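Local coordinates for Lmo2445 protein (Listeria monocytogenes EGD-e, PDB 5HZL) that is a secreted internalin-like leucine-rich repeat protein of unknown function that binds calcium ions, at residues A[188-192]-A[193-197]; A[226-229]-A[230-234]; A[160-163]-A[164-167]; A[106-110]-A[111-115]; A[140-143]-A[144-147]. All coordinates share one frame; numbering follows the deposited sequence.

Contact 1: residues A[188-192]-A[193-197]; sequences DIFLS and QQLGT. With CA (calcium ion), chain F.
This is a local packing contact at the C-terminal end of helix 187-191, where Leu195 folds back onto Ile189 and Phe190. It belongs to the leucine-rich repeat fold. The loop carries the chain from the helix into strand 197-199, an outermost strand of the long parallel sheet. Gln193 breaks the helical path with a positive phi of 73°. The chain then swings away from the helix toward strand 197-199, with the Leu195 side chain pointing back at the helix end.

One methyl group does most of the touching. Leu195 CD1 lies 3.8 Å from Phe190 CD1, meeting the ring obliquely. Leu195 CD1 is also 4.0 Å from Ile189 CG1, and these two aliphatic side chains cross at about a right angle. Ile189 sends its CG1 branch toward the loop because that branch stands anti to the backbone N (chi1 -163°). Ile189 and Leu195 both also rest on Leu175 of strand 174-176, which ties the helix end to the repeat core. Phe190 packs against Phe231 and Tyr288 as well.

The polar links run through Ile189 O. Ser192 OG donates to Ile189 O at 2.8 Å, coming from above the carbonyl plane by 36°. A water donates to the same oxygen and accepts from Leu195 N, 3.2 Å from that nitrogen. It thereby bridges the helix end and the loop, and Ile189 O holds two donors. Beyond the water the backbone itself becomes a metal ligand. Asp173 OD1 supplies one calcium bond, and Gln194 O binds the same ion at 2.4 Å.

Contact 2: residues A[226-229]-A[230-234]; sequences YQAL and DFIAP
Leu229 sets its CD2 methyl against Pro234 CD, 3.8 Å away, and the two side chains cross at about a right angle. Next to it, Ala228 CB meets Ile232 CD1 more loosely at 4.3 Å. Ile232 holds CG1 between its backbone N and carbonyl carbon (chi1 51°), which brings that branch back toward Ala228.

Backbone bonds shape the turn beneath these contacts. Asp230 N donates to Gln227 O at 2.9 Å with an N-H...O angle of 156°. Phe231 N does the same to Ala228 O at 2.9 Å. The Phe231 ring turns its edge to Ala228 O, which lies in the ring plane, and the ring also stacks with Tyr288. The polar end of Gln227 is held by Ile185, whose N is hydrogen-bonded to OE1.

Asp230 has been seen to bind calcium in a structure of this protein, but here its side chain stays about 4 Å from the ion. Its OD2 is close to Glu187 OE1, a like-charge approach that the ion probably eases. Successive bonds three residues apart are typical of 3-10 turns at a helix end, and this one borders the calcium site of Glu163 and Glu187.

Contact 3: residues A[160-163]-A[164-167]; sequences YIAE and DIWM. With CA (calcium ion), chain D.
Ala162 to Ile165 form a type I beta turn, with 3.6 Å between Ala162 O and Ile165 N. A water stands beside the turn and donates to both Glu163 O, at 2.7 Å, and Ile165 O, so two carbonyls share one partner.

Ile165 carries most of the side-chain packing. Its CD1 methyl lies 4.0 Å from Ile161 CB, and the two side chains cross at about a right angle. Its other branch, CG2, meets Ala162 CB at 3.9 Å. The CG1 branch sits between the backbone N and the carbonyl carbon (chi1 71°), and this brings CD1 over the centre of one face of the Trp166 ring. Ile161 CD1 approaches Trp166 CZ3 obliquely at 4.2 Å. The indole is thus packed by both isoleucines. Trp166 NE1 is hydrogen-bonded to Pro139 O, which fixes the ring's rotation.

Glu163 leads off the other way. Its chain is extended beyond CG and carries the carboxylate to a calcium ion, where OE1 binds at 2.5 Å. Glu187 OE2 binds the same ion, and the backbone of Glu163 is also hydrogen-bonded to that of Asp188. The ion would offset the charge of the two neighbouring carboxylates. Hydrophobic residues turned inward and a metal ligand turned outward from one loop give a calcium site built on the side of a leucine-rich repeat solenoid.

Contact 4: residues A[106-110]-A[111-115]; sequences IEANG and ANITV
Ala108 to Ile113 make an open bend: the chain leaves strand 105-107, runs through Gly110 and Asn112, and goes on into strand 113-115, which belongs to a different, two-stranded sheet. Gly110 and Asn112 both have positive phi, 46° for Gly110 and 50° for Asn112, a value that favours glycine at the first. The chain then turns a second corner at Thr114.

One apolar contact and one methyl-to-carbonyl contact line the inside of the bend. Ala108 CB meets Ile113 CD1 at 3.8 Å. Ile113 reaches across because CG1 lies beside its backbone N, anti to the carbonyl carbon (chi1 -58°). Nearer the apex of the bend, Ala111 CB sits 3.6 Å from Ala108 O. All three side chains are buried. Ala108 continues onto Ile85, Ala111 onto Ile90 and Ile113 onto Leu129, so each helps to stack this coil on its neighbours.

The spacing of Ile106, Ala108, Ala111 and Ile113 matches the LxxLxLxxNxL pattern of a leucine-rich repeat, with Ala111 where asparagine is usual. Asn132 of the following coil serves three backbone groups with one amide, its ND2 donating to Ala108 O and its OD1 accepting from Ala111 N and Ile113 N, groups that do not bond to each other across the bend. The outward asparagines bond to neighbouring coils, Asn112 through ND2 to Asn89 OD1, and Asn109 through ND2 to Ser130 OG and Gln131 OE1.

Contact 5: residues A[140-143]-A[144-147]; sequences KFVG and MEGL
Gly143 N donates to Glu145 OE2 at 3.1 Å, in a nearly straight bond with an N-H...O angle of 169°. The nitrogen meets the oxygen on its syn side, 31° out of the carboxylate plane. Glu145 bends at its second torsion (chi2 70°), and this curls the carboxylate back over the backbone of the residues before it. Val142 lies alongside Glu145 and points the same way, with Val142 CG1 4.2 Å from OE2 of the glutamate.

The backbone makes two turns in a row. The first, of type II, runs from Phe141 to Met144 and is closed by Met144 N donating to Phe141 O at 3.2 Å. Gly143 has a positive phi at its third position, where a side chain would be jammed against the preceding carbonyl. The second turn, of type I, is closed by Leu147 N donating to Met144 O at 3.2 Å.

This loop joins strands 126-128 and 149-151, neighbours in the parallel sheet of the leucine-rich repeat fold. Phe141, Met144 and Leu147 are buried and face the core of the solenoid. Leu147 CD1 comes up to Phe141 CD1 at 3.8 Å, meeting the ring obliquely, and the two side chains cross at about a right angle. The selenium of Met144, a selenomethionine, stands at the ring edge, near the ring plane, with SE 4.1 Å from Phe141 CD1. Trp166 meets the same ring. Met144 packs on Phe116 and Leu124, and Leu147 touches Leu124 and Met169.

Contacts 1, 3, 4 and 5 lie along the repeat solenoid, while contact 2 belongs to the C-terminal domain beyond it. Contact 1 is a surface contact; the others are partly buried. Contact 1, on helix 187-191, touches two of them: Phe190 and Leu191 pack on Phe231 of contact 2, and Asp188 meets the loop of contact 3. Contacts 2 and 3 meet at Gln227 and Glu163. Contact 3 also touches contact 5 through Trp166 and Phe141. Contact 4 touches none of the rest. Contacts 1 and 3 each supply a calcium ligand, a backbone oxygen and a carboxylate respectively. Contact 2 is held by backbone turn bonds, with Asp230 near the ion but not bound. Contacts 4 and 5 pack hydrophobic residues inward, without a metal.

Contact 1: residues A[188-192]-A[193-197]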
loop_
_atom_site.group_PDB
_atom_site.type_symbol
_atom_site.label_atom_id
_atom_site.label_comp_id
_atom_site.label_asym_id
_atom_site.label_seq_id
_atom_site.Cartn_x
_atom_site.Cartn_y
_atom_site.Cartn_z
ATOM N N ASP A 188 -2.916 -4.637 -16.970
ATOM C CA ASP A 188 -3.141 -6.074 -17.147
ATOM C C ASP A 188 -4.199 -6.674 -16.230
ATOM O O ASP A 188 -5.153 -7.292 -16.715
ATOM C CB ASP A 188 -1.844 -6.883 -16.996
ATOM C CG ASP A 188 -0.830 -6.617 -18.102
ATOM O OD1 ASP A 188 -0.930 -5.609 -18.827
ATOM O OD2 ASP A 188 0.088 -7.450 -18.233
ATOM N N ILE A 189 -4.037 -6.468 -14.924
ATOM C CA ILE A 189 -4.959 -7.031 -13.939
ATOM C C ILE A 189 -6.395 -6.511 -14.099
ATOM O O ILE A 189 -7.336 -7.302 -13.976
ATOM C CB ILE A 189 -4.428 -6.876 -12.487
ATOM C CG1 ILE A 189 -5.169 -7.803 -11.515
ATOM C CG2 ILE A 189 -4.448 -5.426 -12.031
ATOM C CD1 ILE A 189 -5.009 -9.281 -11.825
ATOM N N PHE A 190 -6.582 -5.217 -14.384
ATOM C CA PHE A 190 -7.944 -4.707 -14.577
ATOM C C PHE A 190 -8.587 -5.199 -15.873
ATOM O O PHE A 190 -9.799 -5.401 -15.918
ATOM C CB PHE A 190 -8.041 -3.181 -14.514
ATOM C CG PHE A 190 -7.693 -2.594 -13.179
ATOM C CD1 PHE A 190 -8.251 -3.096 -12.006
ATOM C CD2 PHE A 190 -6.900 -1.473 -13.095
ATOM C CE1 PHE A 190 -7.948 -2.544 -10.773
ATOM C CE2 PHE A 190 -6.605 -0.908 -11.862
ATOM C CZ PHE A 190 -7.129 -1.443 -10.697
ATOM N N LEU A 191 -7.779 -5.398 -16.911
ATOM C CA LEU A 191 -8.272 -5.869 -18.213
ATOM C C LEU A 191 -8.407 -7.384 -18.338
ATOM O O LEU A 191 -9.046 -7.857 -19.276
ATOM C CB LEU A 191 -7.376 -5.358 -19.345
ATOM C CG LEU A 191 -7.258 -3.839 -19.492
ATOM C CD1 LEU A 191 -6.290 -3.529 -20.624
ATOM C CD2 LEU A 191 -8.612 -3.185 -19.735
ATOM N N SER A 192 -7.813 -8.139 -17.420
ATOM C CA SER A 192 -7.888 -9.606 -17.466
ATOM C C SER A 192 -9.270 -10.151 -17.124
ATOM O O SER A 192 -9.566 -11.293 -17.438
ATOM C CB SER A 192 -6.898 -10.214 -16.474
ATOM O OG SER A 192 -7.238 -9.835 -15.146
ATOM N N GLN A 193 -10.083 -9.340 -16.448
ATOM C CA GLN A 193 -11.451 -9.709 -16.028
ATOM C C GLN A 193 -11.570 -10.735 -14.859
ATOM O O GLN A 193 -12.665 -11.243 -14.602
ATOM C CB GLN A 193 -12.329 -10.087 -17.238
ATOM C CG GLN A 193 -12.513 -8.924 -18.207
ATOM C CD GLN A 193 -13.345 -9.269 -19.439
ATOM O OE1 GLN A 193 -14.195 -8.484 -19.844
ATOM N NE2 GLN A 193 -13.118 -10.446 -20.028
ATOM N N GLN A 194 -10.472 -11.024 -14.149
ATOM C CA GLN A 194 -10.528 -11.945 -12.994
ATOM C C GLN A 194 -11.293 -11.329 -11.827
ATOM O O GLN A 194 -12.056 -12.006 -11.122
ATOM C CB GLN A 194 -9.147 -12.231 -12.383
ATOM C CG GLN A 194 -8.079 -12.908 -13.216
ATOM C CD GLN A 194 -6.834 -13.221 -12.377
ATOM O OE1 GLN A 194 -6.845 -13.111 -11.139
ATOM N NE2 GLN A 194 -5.760 -13.631 -13.045
ATOM N N LEU A 195 -11.034 -10.037 -11.640
ATOM C CA LEU A 195 -11.574 -9.259 -10.544
ATOM C C LEU A 195 -13.066 -8.967 -10.585
ATOM O O LEU A 195 -13.540 -8.259 -11.472
ATOM C CB LEU A 195 -10.833 -7.914 -10.465
ATOM C CG LEU A 195 -9.307 -7.931 -10.403
ATOM C CD1 LEU A 195 -8.797 -6.500 -10.436
ATOM C CD2 LEU A 195 -8.786 -8.680 -9.184
ATOM N N GLY A 196 -13.785 -9.508 -9.599
ATOM C CA GLY A 196 -15.221 -9.278 -9.444
ATOM C C GLY A 196 -15.465 -7.972 -8.679
ATOM O O GLY A 196 -16.577 -7.443 -8.698
ATOM N N THR A 197 -14.430 -7.465 -8.003
ATOM C CA THR A 197 -14.496 -6.224 -7.237
ATOM C C THR A 197 -13.190 -5.457 -7.478
ATOM O O THR A 197 -12.104 -6.025 -7.377
ATOM C CB THR A 197 -14.639 -6.517 -5.722
ATOM O OG1 THR A 197 -15.816 -7.294 -5.481
ATOM C CG2 THR A 197 -14.723 -5.223 -4.899
HETATM CA CA CA F . -13.069 -14.093 -10.580
HETATM O O HOH W 1 -10.365 -7.716 -13.804
#

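Contact 2: residues A[226-229]-A[230-234]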
loop_
_atom_site.group_PDB
_atom_site.type_symbol
_atom_site.label_atom_id
_atom_site.label_comp_id
_atom_site.label_asym_id
_atom_site.label_seq_id
_atom_site.Cartn_x
_atom_site.Cartn_y
_atom_site.Cartn_z
ATOM N N TYR A 226 -3.107 8.917 -20.440
ATOM C CA TYR A 226 -3.220 8.128 -21.647
ATOM C C TYR A 226 -3.804 6.738 -21.409
ATOM O O TYR A 226 -4.617 6.274 -22.193
ATOM C CB TYR A 226 -1.852 8.066 -22.312
ATOM C CG TYR A 226 -1.295 9.439 -22.613
ATOM C CD1 TYR A 226 -0.600 10.154 -21.643
ATOM C CD2 TYR A 226 -1.458 10.023 -23.868
ATOM C CE1 TYR A 226 -0.087 11.409 -21.914
ATOM C CE2 TYR A 226 -0.938 11.278 -24.153
ATOM C CZ TYR A 226 -0.256 11.968 -23.173
ATOM O OH TYR A 226 0.268 13.210 -23.428
ATOM N N GLN A 227 -3.389 6.080 -20.335
ATOM C CA GLN A 227 -3.881 4.740 -19.989
ATOM C C GLN A 227 -5.387 4.725 -19.717
ATOM O O GLN A 227 -6.058 3.736 -20.003
ATOM C CB GLN A 227 -3.120 4.209 -18.784
ATOM C CG GLN A 227 -1.647 3.976 -19.074
ATOM C CD GLN A 227 -0.840 3.587 -17.847
ATOM O OE1 GLN A 227 -1.080 4.058 -16.734
ATOM N NE2 GLN A 227 0.138 2.736 -18.055
ATOM N N ALA A 228 -5.914 5.826 -19.189
ATOM C CA ALA A 228 -7.346 5.948 -18.905
ATOM C C ALA A 228 -8.199 5.601 -20.127
ATOM O O ALA A 228 -9.292 5.050 -19.988
ATOM C CB ALA A 228 -7.674 7.357 -18.426
ATOM N N LEU A 229 -7.674 5.906 -21.318
ATOM C CA LEU A 229 -8.353 5.638 -22.594
ATOM C C LEU A 229 -8.638 4.163 -22.846
ATOM O O LEU A 229 -9.545 3.843 -23.600
ATOM C CB LEU A 229 -7.578 6.257 -23.757
ATOM C CG LEU A 229 -7.462 7.782 -23.659
ATOM C CD1 LEU A 229 -6.578 8.330 -24.767
ATOM C CD2 LEU A 229 -8.833 8.449 -23.664
ATOM N N ASP A 230 -7.877 3.272 -22.215
ATOM C CA ASP A 230 -8.098 1.826 -22.345
ATOM C C ASP A 230 -9.285 1.360 -21.478
ATOM O O ASP A 230 -9.574 0.160 -21.408
ATOM C CB ASP A 230 -6.822 1.054 -21.972
ATOM C CG ASP A 230 -5.651 1.358 -22.903
ATOM O OD1 ASP A 230 -5.849 1.999 -23.953
ATOM O OD2 ASP A 230 -4.524 0.938 -22.597
ATOM N N PHE A 231 -9.949 2.320 -20.821
ATOM C CA PHE A 231 -11.103 2.070 -19.963
ATOM C C PHE A 231 -12.305 2.975 -20.283
ATOM O O PHE A 231 -13.372 2.748 -19.732
ATOM C CB PHE A 231 -10.698 2.249 -18.486
ATOM C CG PHE A 231 -9.589 1.325 -18.043
ATOM C CD1 PHE A 231 -8.251 1.696 -18.181
ATOM C CD2 PHE A 231 -9.873 0.073 -17.495
ATOM C CE1 PHE A 231 -7.225 0.841 -17.793
ATOM C CE2 PHE A 231 -8.846 -0.784 -17.103
ATOM C CZ PHE A 231 -7.523 -0.398 -17.255
ATOM N N ILE A 232 -12.149 3.969 -21.169
ATOM C CA ILE A 232 -13.234 4.924 -21.556
ATOM C C ILE A 232 -13.064 5.462 -22.997
ATOM O O ILE A 232 -12.203 4.981 -23.734
ATOM C CB ILE A 232 -13.298 6.122 -20.569
ATOM C CG1 ILE A 232 -11.897 6.730 -20.408
ATOM C CG2 ILE A 232 -13.830 5.695 -19.205
ATOM C CD1 ILE A 232 -11.808 7.889 -19.453
ATOM N N ALA A 233 -13.886 6.448 -23.394
ATOM C CA ALA A 233 -13.807 7.051 -24.746
ATOM C C ALA A 233 -14.508 8.431 -24.839
ATOM O O ALA A 233 -15.643 8.514 -25.322
ATOM C CB ALA A 233 -14.380 6.089 -25.787
ATOM N N PRO A 234 -13.831 9.522 -24.397
ATOM C CA PRO A 234 -14.461 10.855 -24.460
ATOM C C PRO A 234 -14.643 11.353 -25.884
ATOM O O PRO A 234 -15.697 11.894 -26.192
ATOM C CB PRO A 234 -13.472 11.755 -23.709
ATOM C CG PRO A 234 -12.159 11.078 -23.874
ATOM C CD PRO A 234 -12.450 9.601 -23.880
#

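Contact 3: residues A[160-163]-A[164-167]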
loop_
_atom_site.group_PDB
_atom_site.type_symbol
_atom_site.label_atom_id
_atom_site.label_comp_id
_atom_site.label_asym_id
_atom_site.label_seq_id
_atom_site.Cartn_x
_atom_site.Cartn_y
_atom_site.Cartn_z
ATOM N N TYR A 160 4.951 5.477 -10.171
ATOM C CA TYR A 160 4.611 4.644 -11.297
ATOM C C TYR A 160 4.603 3.155 -10.954
ATOM O O TYR A 160 5.450 2.694 -10.204
ATOM C CB TYR A 160 5.659 4.890 -12.408
ATOM C CG TYR A 160 5.452 4.079 -13.673
ATOM C CD1 TYR A 160 4.660 4.563 -14.714
ATOM C CD2 TYR A 160 6.044 2.835 -13.826
ATOM C CE1 TYR A 160 4.456 3.823 -15.868
ATOM C CE2 TYR A 160 5.850 2.089 -14.977
ATOM C CZ TYR A 160 5.056 2.586 -15.991
ATOM O OH TYR A 160 4.877 1.838 -17.120
ATOM N N ILE A 161 3.637 2.420 -11.508
ATOM C CA ILE A 161 3.576 0.963 -11.348
ATOM C C ILE A 161 3.383 0.334 -12.721
ATOM O O ILE A 161 2.643 0.854 -13.558
ATOM C CB ILE A 161 2.535 0.458 -10.341
ATOM C CG1 ILE A 161 1.104 0.784 -10.749
ATOM C CG2 ILE A 161 2.832 1.049 -8.973
ATOM C CD1 ILE A 161 0.115 0.207 -9.760
ATOM N N ALA A 162 4.060 -0.788 -12.926
ATOM C CA ALA A 162 4.035 -1.492 -14.190
ATOM C C ALA A 162 2.661 -2.026 -14.584
ATOM O O ALA A 162 1.830 -2.328 -13.734
ATOM C CB ALA A 162 5.060 -2.616 -14.167
ATOM N N GLU A 163 2.438 -2.113 -15.893
ATOM C CA GLU A 163 1.199 -2.639 -16.438
ATOM C C GLU A 163 1.013 -4.093 -16.011
ATOM O O GLU A 163 -0.103 -4.505 -15.729
ATOM C CB GLU A 163 1.149 -2.532 -17.987
ATOM C CG GLU A 163 1.103 -1.105 -18.547
ATOM C CD GLU A 163 0.911 -1.020 -20.078
ATOM O OE1 GLU A 163 0.707 0.106 -20.599
ATOM O OE2 GLU A 163 0.943 -2.056 -20.788
ATOM N N ASP A 164 2.117 -4.836 -15.930
ATOM C CA ASP A 164 2.095 -6.279 -15.584
ATOM C C ASP A 164 2.195 -6.734 -14.100
ATOM O O ASP A 164 2.252 -7.948 -13.843
ATOM C CB ASP A 164 3.096 -7.070 -16.480
ATOM C CG ASP A 164 4.558 -6.613 -16.345
ATOM O OD1 ASP A 164 4.884 -5.790 -15.468
ATOM O OD2 ASP A 164 5.395 -7.095 -17.138
ATOM N N ILE A 165 2.188 -5.825 -13.122
ATOM C CA ILE A 165 2.257 -6.319 -11.741
ATOM C C ILE A 165 0.932 -6.955 -11.324
ATOM O O ILE A 165 -0.134 -6.665 -11.885
ATOM C CB ILE A 165 2.682 -5.281 -10.669
ATOM C CG1 ILE A 165 1.607 -4.227 -10.396
ATOM C CG2 ILE A 165 4.023 -4.643 -11.034
ATOM C CD1 ILE A 165 1.982 -3.352 -9.217
ATOM N N TRP A 166 1.045 -7.817 -10.323
ATOM C CA TRP A 166 -0.054 -8.551 -9.734
ATOM C C TRP A 166 -0.745 -9.544 -10.699
ATOM O O TRP A 166 -1.956 -9.800 -10.612
ATOM C CB TRP A 166 -1.033 -7.600 -9.018
ATOM C CG TRP A 166 -0.363 -6.673 -8.005
ATOM C CD1 TRP A 166 0.601 -7.016 -7.091
ATOM C CD2 TRP A 166 -0.687 -5.301 -7.739
ATOM N NE1 TRP A 166 0.941 -5.928 -6.328
ATOM C CE2 TRP A 166 0.158 -4.865 -6.694
ATOM C CE3 TRP A 166 -1.594 -4.388 -8.296
ATOM C CZ2 TRP A 166 0.121 -3.555 -6.196
ATOM C CZ3 TRP A 166 -1.627 -3.092 -7.802
ATOM C CH2 TRP A 166 -0.771 -2.689 -6.761
HETATM N N MSE A 167 0.061 -10.126 -11.590
HETATM C CA MSE A 167 -0.404 -11.118 -12.561
HETATM C C MSE A 167 0.089 -12.489 -12.194
HETATM O O MSE A 167 0.011 -13.427 -12.986
HETATM C CB MSE A 167 0.123 -10.713 -13.922
HETATM C CG MSE A 167 -0.574 -9.453 -14.404
HETATM SE SE MSE A 167 -2.459 -9.868 -14.787
HETATM C CE MSE A 167 -2.245 -10.846 -16.489
HETATM CA CA CA D . -0.957 0.230 -22.526
HETATM O O HOH W 2 -1.866 -5.362 -13.812
#

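Contact 4: residues A[106-110]-A[111-115]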
loop_
_atom_site.group_PDB
_atom_site.type_symbol
_atom_site.label_atom_id
_atom_site.label_comp_id
_atom_site.label_asym_id
_atom_site.label_seq_id
_atom_site.Cartn_x
_atom_site.Cartn_y
_atom_site.Cartn_z
ATOM N N ILE A 106 -4.556 -11.261 7.163
ATOM C CA ILE A 106 -3.816 -10.161 7.810
ATOM C C ILE A 106 -4.710 -8.915 7.850
ATOM O O ILE A 106 -5.112 -8.425 6.808
ATOM C CB ILE A 106 -2.503 -9.808 7.075
ATOM C CG1 ILE A 106 -1.513 -10.957 7.208
ATOM C CG2 ILE A 106 -1.885 -8.522 7.638
ATOM C CD1 ILE A 106 -0.156 -10.707 6.586
ATOM N N GLU A 107 -5.010 -8.430 9.052
ATOM C CA GLU A 107 -5.812 -7.232 9.261
ATOM C C GLU A 107 -4.877 -6.197 9.869
ATOM O O GLU A 107 -4.636 -6.194 11.077
ATOM C CB GLU A 107 -7.018 -7.541 10.139
ATOM C CG GLU A 107 -8.073 -8.365 9.407
ATOM C CD GLU A 107 -9.239 -8.800 10.287
ATOM O OE1 GLU A 107 -9.107 -8.805 11.544
ATOM O OE2 GLU A 107 -10.293 -9.174 9.710
ATOM N N ALA A 108 -4.360 -5.320 9.003
ATOM C CA ALA A 108 -3.378 -4.297 9.374
ATOM C C ALA A 108 -3.702 -2.873 8.945
ATOM O O ALA A 108 -2.827 -2.136 8.489
ATOM C CB ALA A 108 -2.028 -4.717 8.814
ATOM N N ASN A 109 -4.956 -2.483 9.106
ATOM C CA ASN A 109 -5.399 -1.131 8.775
ATOM C C ASN A 109 -4.750 -0.083 9.691
ATOM O O ASN A 109 -4.623 -0.314 10.890
ATOM C CB ASN A 109 -6.925 -1.016 8.976
ATOM C CG ASN A 109 -7.439 0.394 8.764
ATOM O OD1 ASN A 109 -7.663 1.119 9.716
ATOM N ND2 ASN A 109 -7.547 0.813 7.521
ATOM N N GLY A 110 -4.361 1.062 9.128
ATOM C CA GLY A 110 -3.781 2.173 9.899
ATOM C C GLY A 110 -2.715 1.811 10.904
ATOM O O GLY A 110 -2.725 2.287 12.032
ATOM N N ALA A 111 -1.787 0.968 10.469
ATOM C CA ALA A 111 -0.702 0.493 11.300
ATOM C C ALA A 111 0.629 1.151 10.949
ATOM O O ALA A 111 1.686 0.689 11.380
ATOM C CB ALA A 111 -0.602 -1.008 11.137
ATOM N N ASN A 112 0.565 2.222 10.165
ATOM C CA ASN A 112 1.747 2.970 9.710
ATOM C C ASN A 112 2.879 2.128 9.088
ATOM O O ASN A 112 4.064 2.422 9.286
ATOM C CB ASN A 112 2.289 3.859 10.835
ATOM C CG ASN A 112 3.291 4.888 10.335
ATOM O OD1 ASN A 112 3.214 5.351 9.202
ATOM N ND2 ASN A 112 4.222 5.266 11.188
ATOM N N ILE A 113 2.481 1.095 8.339
ATOM C CA ILE A 113 3.400 0.209 7.627
ATOM C C ILE A 113 3.935 0.941 6.386
ATOM O O ILE A 113 3.166 1.459 5.591
ATOM C CB ILE A 113 2.695 -1.085 7.128
ATOM C CG1 ILE A 113 2.077 -1.836 8.303
ATOM C CG2 ILE A 113 3.670 -1.987 6.352
ATOM C CD1 ILE A 113 1.351 -3.112 7.938
ATOM N N THR A 114 5.250 0.945 6.225
ATOM C CA THR A 114 5.916 1.579 5.103
ATOM C C THR A 114 6.428 0.556 4.104
ATOM O O THR A 114 6.686 0.914 2.957
ATOM C CB THR A 114 7.100 2.449 5.578
ATOM O OG1 THR A 114 8.089 1.636 6.247
ATOM C CG2 THR A 114 6.599 3.554 6.511
ATOM N N VAL A 115 6.596 -0.698 4.530
ATOM C CA VAL A 115 7.081 -1.777 3.654
ATOM C C VAL A 115 6.432 -3.078 4.066
ATOM O O VAL A 115 6.510 -3.466 5.243
ATOM C CB VAL A 115 8.614 -2.016 3.789
ATOM C CG1 VAL A 115 9.079 -3.240 2.994
ATOM C CG2 VAL A 115 9.399 -0.787 3.374
#

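Contact 5: residues A[140-143]-A[144-147]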
loop_
_atom_site.group_PDB
_atom_site.type_symbol
_atom_site.label_atom_id
_atom_site.label_comp_id
_atom_site.label_asym_id
_atom_site.label_seq_id
_atom_site.Cartn_x
_atom_site.Cartn_y
_atom_site.Cartn_z
ATOM N N LYS A 140 4.769 -6.404 -4.203
ATOM C CA LYS A 140 4.464 -7.356 -5.284
ATOM C C LYS A 140 3.813 -8.659 -4.788
ATOM O O LYS A 140 3.301 -9.439 -5.587
ATOM C CB LYS A 140 5.738 -7.689 -6.074
ATOM C CG LYS A 140 6.317 -6.520 -6.861
ATOM C CD LYS A 140 7.673 -6.857 -7.506
ATOM C CE LYS A 140 7.658 -7.945 -8.588
ATOM N NZ LYS A 140 6.824 -7.559 -9.768
ATOM N N PHE A 141 3.848 -8.890 -3.481
ATOM C CA PHE A 141 3.265 -10.089 -2.857
ATOM C C PHE A 141 3.890 -11.415 -3.327
ATOM O O PHE A 141 3.173 -12.393 -3.574
ATOM C CB PHE A 141 1.737 -10.101 -3.017
ATOM C CG PHE A 141 1.086 -8.845 -2.546
ATOM C CD1 PHE A 141 0.831 -8.644 -1.191
ATOM C CD2 PHE A 141 0.740 -7.849 -3.445
ATOM C CE1 PHE A 141 0.240 -7.476 -0.743
ATOM C CE2 PHE A 141 0.146 -6.677 -3.008
ATOM C CZ PHE A 141 -0.107 -6.490 -1.652
ATOM N N VAL A 142 5.217 -11.449 -3.471
ATOM C CA VAL A 142 5.900 -12.684 -3.875
ATOM C C VAL A 142 5.884 -13.569 -2.626
ATOM O O VAL A 142 6.247 -13.123 -1.534
ATOM C CB VAL A 142 7.335 -12.477 -4.439
ATOM C CG1 VAL A 142 8.001 -13.819 -4.737
ATOM C CG2 VAL A 142 7.304 -11.617 -5.702
ATOM N N GLY A 143 5.448 -14.813 -2.818
ATOM C CA GLY A 143 5.290 -15.794 -1.745
ATOM C C GLY A 143 3.827 -15.928 -1.305
ATOM O O GLY A 143 3.493 -16.858 -0.573
HETATM N N MSE A 144 2.959 -15.018 -1.773
HETATM C CA MSE A 144 1.529 -14.988 -1.433
HETATM C C MSE A 144 0.674 -15.203 -2.666
HETATM O O MSE A 144 -0.352 -14.554 -2.857
HETATM C CB MSE A 144 1.300 -13.613 -0.795
HETATM C CG MSE A 144 1.980 -13.549 0.570
HETATM SE SE MSE A 144 2.079 -11.717 1.273
HETATM C CE MSE A 144 3.914 -11.238 0.755
ATOM N N GLU A 145 1.081 -16.152 -3.504
ATOM C CA GLU A 145 0.371 -16.465 -4.752
ATOM C C GLU A 145 -1.097 -16.898 -4.600
ATOM O O GLU A 145 -1.852 -16.870 -5.570
ATOM C CB GLU A 145 1.139 -17.512 -5.576
ATOM C CG GLU A 145 2.468 -17.042 -6.200
ATOM C CD GLU A 145 3.624 -16.791 -5.223
ATOM O OE1 GLU A 145 3.705 -17.465 -4.164
ATOM O OE2 GLU A 145 4.485 -15.932 -5.545
ATOM N N GLY A 146 -1.497 -17.281 -3.393
ATOM C CA GLY A 146 -2.865 -17.713 -3.125
ATOM C C GLY A 146 -3.859 -16.630 -2.762
ATOM O O GLY A 146 -5.029 -16.940 -2.564
ATOM N N LEU A 147 -3.411 -15.373 -2.677
ATOM C CA LEU A 147 -4.297 -14.254 -2.332
ATOM C C LEU A 147 -5.579 -14.136 -3.164
ATOM O O LEU A 147 -5.552 -14.263 -4.394
ATOM C CB LEU A 147 -3.542 -12.924 -2.386
ATOM C CG LEU A 147 -2.606 -12.596 -1.216
ATOM C CD1 LEU A 147 -1.705 -11.409 -1.531
ATOM C CD2 LEU A 147 -3.400 -12.343 0.065
#